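Local coordinates for START domain-containing protein 10 (Homo sapiens, PDB 6SER) that binds phospholipids in a START domain and transfers phosphatidylcholine and phosphatidylethanolamine between membranes, at residues E20-P25 / Y148-P153; I131-W136 / L247-L252. All coordinates share one frame; numbering follows the deposited sequence.

Interaction 1: residues E20-P25 / Y148-P153; sequences ESVQVP and YSVKHP
Val-22 of the N-terminal loop runs alongside strand 142-151, the nearest CA atoms being those of Val-22 and Val-150, 7.3 Å apart; no backbone-to-backbone bond spans the gap, and side chains of the strand meet the loop, one of them at a backbone carbonyl. Tyr-148 makes the hydrogen bond between the segments. Its hydroxyl OH donates to the carbonyl O of Gln-23 at 2.6 Å, a short bond. The phenol reaches the carbonyl from the flank, with a C=O...donor angle of 130° and the donor tilted 24° out of the carbonyl plane. The carbonyl oxygen lies at the edge of the tyrosine ring, near its plane. The first torsion of Tyr-148 (chi1 66°) sets CG between the backbone N and the carbonyl carbon, raising the ring off the strand toward residues 22-23.

Val-22 straddles the two strand residues. Its CG1 branch comes obliquely to the tyrosine hydroxyl, 3.5 Å from Tyr-148 OH, while CG2 presses on Val-150 CG2, also at 3.5 Å, tighter than usual for two methyl groups. The valines cross at about a right angle, and Val-150 CG2 touches both methyls of Val-22.

The loop leads into helix 27-38. Val-22 and Pro-25 also rest on Leu-133 of the adjacent strand 127-139, whose backbone pairs with that of Tyr-148. The contact thus lays the N-terminal segment over two neighbouring strands of the START sheet, with Val-16 and Leu-17 packing against the tyrosine as well.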
ATOM      1  N   GLU A  20      11.760  -0.242  18.081  1.00 84.16           N
ATOM      2  CA  GLU A  20      11.932  -1.319  19.102  1.00 85.58           C
ATOM      3  C   GLU A  20      11.315  -2.676  18.726  1.00 84.58           C
ATOM      4  O   GLU A  20      12.039  -3.681  18.873  1.00 87.83           O
ATOM      5  CB  GLU A  20      11.356  -0.851  20.441  1.00 83.45           C
ATOM      6  CG  GLU A  20      12.028   0.398  20.984  1.00 91.47           C
ATOM      7  CD  GLU A  20      11.469   0.889  22.309  1.00 92.81           C
ATOM      8  OE1 GLU A  20      10.539   0.245  22.832  1.00 87.06           O
ATOM      9  OE2 GLU A  20      11.967   1.916  22.813  1.00 87.43           O
ATOM     10  N   SER A  21      10.073  -2.736  18.237  1.00 77.93           N
ATOM     11  CA  SER A  21       9.524  -4.058  17.877  1.00 66.67           C
ATOM     12  C   SER A  21       8.304  -3.936  16.978  1.00 52.59           C
ATOM     13  O   SER A  21       7.831  -2.888  16.782  1.00 53.05           O
ATOM     14  CB  SER A  21       9.313  -4.948  19.056  1.00 70.93           C
ATOM     15  OG  SER A  21      10.516  -5.287  19.680  1.00 81.83           O
ATOM     16  N   VAL A  22       7.877  -5.050  16.443  1.00 47.40           N
ATOM     17  CA  VAL A  22       6.746  -5.089  15.578  1.00 36.95           C
ATOM     18  C   VAL A  22       5.462  -4.931  16.338  1.00 42.31           C
ATOM     19  O   VAL A  22       5.284  -5.534  17.341  1.00 39.51           O
ATOM     20  CB  VAL A  22       6.751  -6.379  14.780  1.00 40.67           C
ATOM     21  CG1 VAL A  22       5.688  -6.354  13.719  1.00 34.44           C
ATOM     22  CG2 VAL A  22       8.093  -6.583  14.140  1.00 53.93           C
ATOM     23  N   GLN A  23       4.570  -4.107  15.829  1.00 31.61           N
ATOM     24  CA  GLN A  23       3.293  -3.877  16.483  1.00 38.02           C
ATOM     25  C   GLN A  23       2.160  -4.011  15.486  1.00 40.03           C
ATOM     26  O   GLN A  23       2.272  -3.538  14.353  1.00 38.86           O
ATOM     27  CB  GLN A  23       3.237  -2.491  17.096  1.00 42.31           C
ATOM     28  CG  GLN A  23       4.297  -2.226  18.132  1.00 53.14           C
ATOM     29  CD  GLN A  23       4.053  -0.952  18.904  1.00 63.62           C
ATOM     30  OE1 GLN A  23       3.803  -0.988  20.113  1.00 78.97           O
ATOM     31  NE2 GLN A  23       4.105   0.182  18.211  1.00 59.54           N
ATOM     32  N   VAL A  24       1.065  -4.634  15.905  1.00 41.89           N
ATOM     33  CA  VAL A  24      -0.146  -4.519  15.078  1.00 41.58           C
ATOM     34  C   VAL A  24      -0.734  -3.126  15.269  1.00 41.90           C
ATOM     35  O   VAL A  24      -0.785  -2.628  16.409  1.00 31.82           O
ATOM     36  CB  VAL A  24      -1.162  -5.631  15.419  1.00 45.55           C
ATOM     37  CG1 VAL A  24      -0.577  -6.625  16.413  1.00 45.84           C
ATOM     38  CG2 VAL A  24      -2.506  -5.089  15.889  1.00 37.40           C
ATOM     39  N   PRO A  25      -1.108  -2.432  14.196  1.00 39.05           N
ATOM     40  CA  PRO A  25      -1.539  -1.036  14.326  1.00 51.94           C
ATOM     41  C   PRO A  25      -2.696  -0.891  15.302  1.00 58.54           C
ATOM     42  O   PRO A  25      -3.685  -1.622  15.230  1.00 46.22           O
ATOM     43  CB  PRO A  25      -1.954  -0.670  12.898  1.00 44.17           C
ATOM     44  CG  PRO A  25      -1.121  -1.564  12.032  1.00 40.38           C
ATOM     45  CD  PRO A  25      -1.004  -2.852  12.788  1.00 41.45           C
ATOM     46  N   TYR A 148       3.535  -1.612   6.643  1.00 32.08           N
ATOM     47  CA  TYR A 148       4.935  -1.231   6.791  1.00 27.28           C
ATOM     48  C   TYR A 148       5.757  -2.514   6.811  1.00 30.15           C
ATOM     49  O   TYR A 148       5.237  -3.586   7.136  1.00 26.63           O
ATOM     50  CB  TYR A 148       5.176  -0.399   8.060  1.00 33.59           C
ATOM     51  CG  TYR A 148       4.940  -1.152   9.353  1.00 36.90           C
ATOM     52  CD1 TYR A 148       5.989  -1.796   9.996  1.00 39.07           C
ATOM     53  CD2 TYR A 148       3.669  -1.237   9.919  1.00 31.29           C
ATOM     54  CE1 TYR A 148       5.794  -2.492  11.170  1.00 33.40           C
ATOM     55  CE2 TYR A 148       3.461  -1.934  11.099  1.00 31.52           C
ATOM     56  CZ  TYR A 148       4.533  -2.563  11.718  1.00 38.76           C
ATOM     57  OH  TYR A 148       4.369  -3.272  12.890  1.00 33.04           O
ATOM     58  N   SER A 149       7.035  -2.406   6.447  1.00 22.34           N
ATOM     59  CA  SER A 149       7.845  -3.597   6.241  1.00 26.37           C
ATOM     60  C   SER A 149       8.171  -4.273   7.564  1.00 28.24           C
ATOM     61  O   SER A 149       8.222  -3.642   8.626  1.00 22.63           O
ATOM     62  CB  SER A 149       9.146  -3.269   5.504  1.00 22.80           C
ATOM     63  OG  SER A 149       8.946  -3.215   4.107  1.00 23.96           O
ATOM     64  N   VAL A 150       8.408  -5.575   7.490  1.00 26.00           N
ATOM     65  CA  VAL A 150       8.669  -6.388   8.666  1.00 32.28           C
ATOM     66  C   VAL A 150       9.568  -7.539   8.228  1.00 27.79           C
ATOM     67  O   VAL A 150       9.749  -7.788   7.034  1.00 27.35           O
ATOM     68  CB  VAL A 150       7.344  -6.883   9.294  1.00 34.89           C
ATOM     69  CG1 VAL A 150       6.850  -8.149   8.594  1.00 22.87           C
ATOM     70  CG2 VAL A 150       7.498  -7.093  10.766  1.00 44.53           C
ATOM     71  N   LYS A 151      10.151  -8.243   9.190  1.00 26.29           N
ATOM     72  CA  LYS A 151      10.997  -9.389   8.887  1.00 31.63           C
ATOM     73  C   LYS A 151      10.308 -10.666   9.335  1.00 29.58           C
ATOM     74  O   LYS A 151       9.835 -10.757  10.473  1.00 29.97           O
ATOM     75  CB  LYS A 151      12.370  -9.256   9.549  1.00 40.39           C
ATOM     76  CG  LYS A 151      13.175  -8.078   9.025  1.00 39.79           C
ATOM     77  CD  LYS A 151      14.485  -7.909   9.790  1.00 46.97           C
ATOM     78  CE  LYS A 151      15.686  -8.243   8.944  1.00 55.56           C
ATOM     79  NZ  LYS A 151      16.911  -7.587   9.493  1.00 52.86           N
ATOM     80  N   HIS A 152      10.238 -11.635   8.429  1.00 32.03           N
ATOM     81  CA  HIS A 152       9.666 -12.938   8.716  1.00 35.54           C
ATOM     82  C   HIS A 152      10.756 -13.987   8.544  1.00 38.26           C
ATOM     83  O   HIS A 152      11.331 -14.090   7.449  1.00 32.84           O
ATOM     84  CB  HIS A 152       8.484 -13.221   7.787  1.00 29.99           C
ATOM     85  CG  HIS A 152       7.751 -14.483   8.107  1.00 37.88           C
ATOM     86  ND1 HIS A 152       8.351 -15.723   8.067  1.00 38.40           N
ATOM     87  CD2 HIS A 152       6.460 -14.698   8.462  1.00 41.16           C
ATOM     88  CE1 HIS A 152       7.464 -16.647   8.388  1.00 40.64           C
ATOM     89  NE2 HIS A 152       6.309 -16.052   8.633  1.00 41.21           N
ATOM     90  N   PRO A 153      11.048 -14.795   9.572  1.00 37.87           N
ATOM     91  CA  PRO A 153      12.252 -15.645   9.530  1.00 40.28           C
ATOM     92  C   PRO A 153      12.309 -16.577   8.333  1.00 37.81           C
ATOM     93  O   PRO A 153      13.403 -16.951   7.908  1.00 42.08           O
ATOM     94  CB  PRO A 153      12.173 -16.434  10.846  1.00 43.44           C
ATOM     95  CG  PRO A 153      11.218 -15.683  11.704  1.00 40.47           C
ATOM     96  CD  PRO A 153      10.241 -15.039  10.778  1.00 43.14           C
TER

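Interaction 2: residues I131-W136 / L247-L252; sequences ITLRSW and LALSEL
A short 3-10 turn, residues 249-251 in the C-terminal tail, sets two leucines against Leu-133 of strand 127-139, one of the long strands of the START domain's curved sheet. The contact is wholly apolar and small, and it runs through a single methyl group of the strand: Leu-133 CD1 lies 4.4 Å from Leu-249 CD1 and equally 4.4 Å from Leu-252 CD1. Leu-133 gets there as an almost fully extended side chain, with CG anti to the backbone N (chi1 -172°) and CD1 continuing the line away from CA. Leu-252 points at the strand from its CB onward, whereas Leu-249 starts out along a different course and only its end bends in.

In the helix-grip fold of START domains a curved, largely antiparallel sheet wraps round a long C-terminal helix, here 197-227; after that helix the tail returns to the sheet, and residues 247-252 are part of this return. The turn puts Leu-249 and Leu-252 on the same methyl of Leu-133, and its backbone bond from Leu-252 N to Leu-249 O, 3.2 Å long, ties the two leucines together. Glu-251 N likewise donates to Ala-248 O at 3.1 Å.

Beyond residue 252 the tail enters strand 253-254, which adds to the sheet antiparallel to strand 142-151. Leu-252 also packs on Val-114 and Leu-108, and Leu-108 meets Leu-133 too. Arg-134, next along the strand, projects to the opposite face of the sheet, where it forms salt bridges with Asp-113 and Asp-104.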
ATOM      1  N   ILE A 131       8.325  -7.516   2.415  1.00 31.93           N
ATOM      2  CA  ILE A 131       7.524  -8.242   3.389  1.00 19.49           C
ATOM      3  C   ILE A 131       6.904  -7.183   4.279  1.00 27.41           C
ATOM      4  O   ILE A 131       7.634  -6.396   4.893  1.00 21.99           O
ATOM      5  CB  ILE A 131       8.386  -9.203   4.226  1.00 29.91           C
ATOM      6  CG1 ILE A 131       9.200 -10.146   3.336  1.00 33.48           C
ATOM      7  CG2 ILE A 131       7.539  -9.965   5.223  1.00 25.50           C
ATOM      8  CD1 ILE A 131       8.410 -11.266   2.807  1.00 34.77           C
ATOM      9  N   THR A 132       5.574  -7.149   4.362  1.00 24.75           N
ATOM     10  CA  THR A 132       4.888  -6.078   5.077  1.00 29.47           C
ATOM     11  C   THR A 132       3.848  -6.632   6.041  1.00 27.00           C
ATOM     12  O   THR A 132       3.239  -7.675   5.792  1.00 25.09           O
ATOM     13  CB  THR A 132       4.197  -5.100   4.108  1.00 31.84           C
ATOM     14  OG1 THR A 132       3.329  -5.831   3.237  1.00 32.45           O
ATOM     15  CG2 THR A 132       5.220  -4.343   3.270  1.00 22.81           C
ATOM     16  N   LEU A 133       3.654  -5.921   7.148  1.00 24.90           N
ATOM     17  CA  LEU A 133       2.501  -6.126   8.008  1.00 22.46           C
ATOM     18  C   LEU A 133       1.412  -5.164   7.555  1.00 28.84           C
ATOM     19  O   LEU A 133       1.624  -3.949   7.526  1.00 27.83           O
ATOM     20  CB  LEU A 133       2.863  -5.908   9.476  1.00 25.38           C
ATOM     21  CG  LEU A 133       1.828  -6.248  10.558  1.00 33.74           C
ATOM     22  CD1 LEU A 133       2.525  -6.323  11.893  1.00 27.93           C
ATOM     23  CD2 LEU A 133       0.702  -5.219  10.647  1.00 27.67           C
ATOM     24  N   ARG A 134       0.263  -5.705   7.185  1.00 26.92           N
ATOM     25  CA  ARG A 134      -0.851  -4.935   6.651  1.00 25.38           C
ATOM     26  C   ARG A 134      -1.998  -4.988   7.646  1.00 27.77           C
ATOM     27  O   ARG A 134      -2.256  -6.040   8.242  1.00 28.86           O
ATOM     28  CB  ARG A 134      -1.300  -5.507   5.287  1.00 27.14           C
ATOM     29  CG  ARG A 134      -2.342  -4.685   4.548  1.00 37.09           C
ATOM     30  CD  ARG A 134      -2.539  -5.184   3.116  1.00 38.32           C
ATOM     31  NE  ARG A 134      -3.363  -6.396   3.029  1.00 59.26           N
ATOM     32  CZ  ARG A 134      -2.885  -7.641   2.956  1.00 54.91           C
ATOM     33  NH1 ARG A 134      -3.723  -8.675   2.869  1.00 43.09           N
ATOM     34  NH2 ARG A 134      -1.575  -7.861   2.969  1.00 56.37           N
ATOM     35  N   SER A 135      -2.689  -3.861   7.831  1.00 26.71           N
ATOM     36  CA  SER A 135      -3.887  -3.849   8.659  1.00 25.21           C
ATOM     37  C   SER A 135      -4.924  -2.899   8.082  1.00 26.77           C
ATOM     38  O   SER A 135      -4.583  -1.875   7.485  1.00 29.60           O
ATOM     39  CB  SER A 135      -3.585  -3.454  10.096  1.00 24.01           C
ATOM     40  OG  SER A 135      -4.697  -3.764  10.920  1.00 29.03           O
ATOM     41  N   TRP A 136      -6.195  -3.242   8.274  1.00 24.82           N
ATOM     42  CA  TRP A 136      -7.292  -2.546   7.620  1.00 27.66           C
ATOM     43  C   TRP A 136      -8.417  -2.271   8.603  1.00 28.71           C
ATOM     44  O   TRP A 136      -8.627  -3.021   9.559  1.00 29.80           O
ATOM     45  CB  TRP A 136      -7.829  -3.347   6.428  1.00 24.20           C
ATOM     46  CG  TRP A 136      -8.111  -4.792   6.709  1.00 25.78           C
ATOM     47  CD1 TRP A 136      -9.328  -5.345   7.000  1.00 23.54           C
ATOM     48  CD2 TRP A 136      -7.171  -5.880   6.691  1.00 24.98           C
ATOM     49  NE1 TRP A 136      -9.204  -6.706   7.169  1.00 24.79           N
ATOM     50  CE2 TRP A 136      -7.891  -7.059   6.994  1.00 25.36           C
ATOM     51  CE3 TRP A 136      -5.796  -5.973   6.448  1.00 25.97           C
ATOM     52  CZ2 TRP A 136      -7.278  -8.317   7.056  1.00 28.81           C
ATOM     53  CZ3 TRP A 136      -5.185  -7.220   6.526  1.00 22.98           C
ATOM     54  CH2 TRP A 136      -5.924  -8.373   6.824  1.00 28.87           C
ATOM     55  N   LEU A 247       0.028 -16.330  13.163  1.00 34.14           N
ATOM     56  CA  LEU A 247       1.364 -15.991  13.636  1.00 30.60           C
ATOM     57  C   LEU A 247       1.274 -15.236  14.954  1.00 34.73           C
ATOM     58  O   LEU A 247       0.362 -14.423  15.160  1.00 34.27           O
ATOM     59  CB  LEU A 247       2.104 -15.081  12.644  1.00 39.93           C
ATOM     60  CG  LEU A 247       3.095 -15.563  11.594  1.00 48.57           C
ATOM     61  CD1 LEU A 247       3.845 -14.354  11.045  1.00 37.30           C
ATOM     62  CD2 LEU A 247       4.049 -16.593  12.166  1.00 48.31           C
ATOM     63  N   ALA A 248       2.255 -15.464  15.826  1.00 33.24           N
ATOM     64  CA  ALA A 248       2.454 -14.599  16.981  1.00 28.80           C
ATOM     65  C   ALA A 248       3.275 -13.389  16.567  1.00 31.98           C
ATOM     66  O   ALA A 248       4.169 -13.487  15.722  1.00 30.33           O
ATOM     67  CB  ALA A 248       3.160 -15.328  18.125  1.00 30.91           C
ATOM     68  N   LEU A 249       2.962 -12.247  17.181  1.00 31.24           N
ATOM     69  CA  LEU A 249       3.671 -11.010  16.886  1.00 34.42           C
ATOM     70  C   LEU A 249       5.168 -11.144  17.139  1.00 39.38           C
ATOM     71  O   LEU A 249       5.975 -10.547  16.417  1.00 39.23           O
ATOM     72  CB  LEU A 249       3.072  -9.881  17.726  1.00 38.73           C
ATOM     73  CG  LEU A 249       3.382  -8.440  17.340  1.00 46.47           C
ATOM     74  CD1 LEU A 249       2.888  -8.147  15.933  1.00 38.68           C
ATOM     75  CD2 LEU A 249       2.745  -7.503  18.351  1.00 46.66           C
ATOM     76  N   SER A 250       5.566 -11.941  18.134  1.00 36.84           N
ATOM     77  CA  SER A 250       6.981 -12.045  18.471  1.00 47.40           C
ATOM     78  C   SER A 250       7.764 -12.926  17.505  1.00 46.34           C
ATOM     79  O   SER A 250       8.995 -12.966  17.595  1.00 55.67           O
ATOM     80  CB  SER A 250       7.152 -12.573  19.896  1.00 45.14           C
ATOM     81  OG  SER A 250       6.645 -13.889  19.998  1.00 55.18           O
ATOM     82  N   GLU A 251       7.096 -13.631  16.594  1.00 32.67           N
ATOM     83  CA  GLU A 251       7.821 -14.335  15.542  1.00 35.93           C
ATOM     84  C   GLU A 251       8.310 -13.399  14.440  1.00 38.11           C
ATOM     85  O   GLU A 251       9.068 -13.837  13.569  1.00 37.47           O
ATOM     86  CB  GLU A 251       6.942 -15.430  14.930  1.00 36.96           C
ATOM     87  CG  GLU A 251       6.643 -16.623  15.845  1.00 45.53           C
ATOM     88  CD  GLU A 251       5.428 -17.425  15.369  1.00 62.08           C
ATOM     89  OE1 GLU A 251       4.300 -16.879  15.390  1.00 62.04           O
ATOM     90  OE2 GLU A 251       5.601 -18.594  14.957  1.00 57.63           O
ATOM     91  N   LEU A 252       7.896 -12.138  14.447  1.00 32.52           N
ATOM     92  CA  LEU A 252       8.337 -11.163  13.462  1.00 36.23           C
ATOM     93  C   LEU A 252       9.436 -10.288  14.049  1.00 39.30           C
ATOM     94  O   LEU A 252       9.558 -10.142  15.266  1.00 38.03           O
ATOM     95  CB  LEU A 252       7.169 -10.290  12.992  1.00 35.44           C
ATOM     96  CG  LEU A 252       6.029 -11.037  12.298  1.00 33.65           C
ATOM     97  CD1 LEU A 252       4.832 -10.118  12.073  1.00 27.22           C
ATOM     98  CD2 LEU A 252       6.508 -11.642  10.988  1.00 26.41           C
TER

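Overall arrangement
Both interactions bring a segment without extended strand structure onto two neighbouring strands of one sheet, the N-terminal loop onto 142-151 in interaction 1 and the C-terminal tail onto 127-139 in interaction 2. The strands join them directly through probable hydrogen bonds, Tyr-148 O to Leu-133 N and Val-150 N to Ile-131 O. The two terminal segments also meet each other, Val-22 O packing against the Leu-249 side chain. Both contacts are largely buried, although Gln-23 lies exposed at the border of interaction 1. Interaction 1 buries more surface and combines a polar bond with apolar packing; interaction 2 is purely leucine packing, with no hydrogen bond between its segments.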